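Side-chain contact in putative anti-sigma factor antagonist TM_1081 (Thermotoga maritima, PDB 3F43), which probably acts as an anti-anti-sigma factor, counteracting an anti-sigma factor so that a sigma factor is released from inhibition: residues F87-P92 with R98-T103. Numbering follows the deposited sequence.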
loop_
_atom_site.group_PDB
_atom_site.type_symbol
_atom_site.label_atom_id
_atom_site.label_comp_id
_atom_site.label_asym_id
_atom_site.label_seq_id
_atom_site.Cartn_x
_atom_site.Cartn_y
_atom_site.Cartn_z
ATOM N N PHE A 87 -3.945 -16.042 -4.929
ATOM C CA PHE A 87 -3.861 -15.328 -3.652
ATOM C C PHE A 87 -5.256 -15.115 -3.078
ATOM O O PHE A 87 -6.186 -14.695 -3.799
ATOM C CB PHE A 87 -3.150 -13.976 -3.843
ATOM C CG PHE A 87 -2.873 -13.225 -2.565
ATOM C CD1 PHE A 87 -2.442 -13.869 -1.400
ATOM C CD2 PHE A 87 -2.954 -11.825 -2.543
ATOM C CE1 PHE A 87 -2.168 -13.121 -0.230
ATOM C CE2 PHE A 87 -2.647 -11.086 -1.401
ATOM C CZ PHE A 87 -2.261 -11.741 -0.236
ATOM N N ALA A 88 -5.439 -15.425 -1.794
ATOM C CA ALA A 88 -6.687 -15.100 -1.128
ATOM C C ALA A 88 -6.482 -14.599 0.269
ATOM O O ALA A 88 -5.553 -15.026 0.945
ATOM C CB ALA A 88 -7.639 -16.311 -1.055
ATOM N N LEU A 89 -7.343 -13.650 0.654
ATOM C CA LEU A 89 -7.433 -13.190 2.030
ATOM C C LEU A 89 -8.521 -14.023 2.685
ATOM O O LEU A 89 -9.552 -14.287 2.080
ATOM C CB LEU A 89 -7.765 -11.695 2.110
ATOM C CG LEU A 89 -6.830 -10.781 1.325
ATOM C CD1 LEU A 89 -7.227 -9.310 1.451
ATOM C CD2 LEU A 89 -5.376 -10.989 1.739
ATOM N N VAL A 90 -8.295 -14.458 3.926
ATOM C CA VAL A 90 -9.207 -15.351 4.626
ATOM C C VAL A 90 -9.523 -14.808 6.002
ATOM O O VAL A 90 -8.619 -14.392 6.749
ATOM C CB VAL A 90 -8.625 -16.797 4.742
ATOM C CG1 VAL A 90 -9.651 -17.746 5.306
ATOM C CG2 VAL A 90 -8.181 -17.293 3.350
ATOM N N SER A 91 -10.802 -14.811 6.340
ATOM C CA SER A 91 -11.276 -14.401 7.672
ATOM C C SER A 91 -10.931 -12.981 8.167
ATOM O O SER A 91 -10.626 -12.793 9.344
ATOM C CB SER A 91 -10.830 -15.459 8.718
ATOM O OG SER A 91 -11.044 -16.761 8.242
ATOM N N PRO A 92 -11.076 -11.944 7.299
ATOM C CA PRO A 92 -10.909 -10.596 7.829
ATOM C C PRO A 92 -12.017 -10.288 8.817
ATOM O O PRO A 92 -13.192 -10.619 8.587
ATOM C CB PRO A 92 -11.042 -9.713 6.569
ATOM C CG PRO A 92 -11.966 -10.484 5.703
ATOM C CD PRO A 92 -11.497 -11.924 5.883
ATOM N N ARG A 98 -13.776 -3.597 6.393
ATOM C CA ARG A 98 -14.170 -2.227 6.039
ATOM C C ARG A 98 -13.066 -1.535 5.246
ATOM O O ARG A 98 -13.329 -0.864 4.244
ATOM C CB ARG A 98 -14.510 -1.442 7.306
ATOM C CG ARG A 98 -15.065 -0.050 7.091
ATOM C CD ARG A 98 -15.700 0.471 8.383
ATOM N NE ARG A 98 -16.918 -0.286 8.734
ATOM C CZ ARG A 98 -17.068 -1.136 9.764
ATOM N NH1 ARG A 98 -16.091 -1.388 10.641
ATOM N NH2 ARG A 98 -18.234 -1.750 9.925
ATOM N N VAL A 99 -11.810 -1.748 5.659
ATOM C CA VAL A 99 -10.675 -1.182 4.930
ATOM C C VAL A 99 -10.586 -1.832 3.544
ATOM O O VAL A 99 -10.356 -1.127 2.554
ATOM C CB VAL A 99 -9.362 -1.288 5.716
ATOM C CG1 VAL A 99 -8.132 -1.023 4.798
ATOM C CG2 VAL A 99 -9.417 -0.347 6.932
ATOM N N LEU A 100 -10.762 -3.162 3.476
ATOM C CA LEU A 100 -10.658 -3.903 2.196
ATOM C C LEU A 100 -11.716 -3.420 1.206
ATOM O O LEU A 100 -11.469 -3.335 0.020
ATOM C CB LEU A 100 -10.777 -5.418 2.427
ATOM C CG LEU A 100 -9.671 -6.098 3.234
ATOM C CD1 LEU A 100 -10.007 -7.603 3.468
ATOM C CD2 LEU A 100 -8.279 -5.940 2.597
ATOM N N SER A 101 -12.900 -3.113 1.728
ATOM C CA SER A 101 -14.009 -2.566 0.925
ATOM C C SER A 101 -13.766 -1.136 0.437
ATOM O O SER A 101 -13.902 -0.832 -0.749
ATOM C CB SER A 101 -15.295 -2.605 1.751
ATOM O OG SER A 101 -16.406 -2.111 1.031
ATOM N N LEU A 102 -13.430 -0.261 1.377
ATOM C CA LEU A 102 -13.259 1.135 1.048
ATOM C C LEU A 102 -12.071 1.378 0.114
ATOM O O LEU A 102 -12.078 2.373 -0.639
ATOM C CB LEU A 102 -13.176 2.007 2.305
ATOM C CG LEU A 102 -14.451 2.259 3.086
ATOM C CD1 LEU A 102 -14.131 3.176 4.282
ATOM C CD2 LEU A 102 -15.526 2.872 2.197
ATOM N N THR A 103 -11.064 0.511 0.135
ATOM C CA THR A 103 -9.924 0.634 -0.771
ATOM C C THR A 103 -10.077 -0.217 -2.038
ATOM O O THR A 103 -9.154 -0.317 -2.819
ATOM C CB THR A 103 -8.620 0.210 -0.069
ATOM O OG1 THR A 103 -8.675 -1.200 0.241
ATOM C CG2 THR A 103 -8.391 1.002 1.222
#
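Leu-89 and Leu-100 meet tip to tip through their methyl groups. Leu-89 CD1 touches both branches of Leu-100, lying 3.7 Å from Leu-100 CD2 and 3.8 Å from Leu-100 CD1. Pro-92 adds the flank of its ring. Pro-92 CB lies 3.9 Å from Leu-100 CD1, and the proline side chain runs roughly perpendicular to that of the leucine. Leu-100 CD1 therefore meets both partners, while CD2 meets Leu-89. The contact is apolar throughout, with no hydrogen bond between the segments. In both leucines CG is anti to the carbonyl carbon (chi1 -54° in Leu-89, -65° in Leu-100), which turns the branched ends to face each other between strand and helix.

The segments belong to the beta-alpha-beta unit of strand 86-90, helix 94-102 and strand 110-112 in the STAS domain, which has a SpoIIAA-like fold. The contact packs the last turn of the helix against the end of strand 86-90 and the turn after it. Ile-111, on strand 110-112, touches Leu-89, Pro-92 and Leu-100. Leu-57 of the neighbouring strand 54-58 also touches Leu-89. Backbone hydrogen bonds to Lys-110 and Tyr-112 hold Leu-89 in the sheet. Just past the helix, Thr-103 OG1 donates a hydrogen bond to Val-99 O at 2.9 Å. Thr-103 N reaches that oxygen from the opposite face of the carbonyl plane. Val-99 and Thr-103 also pack against the second subunit.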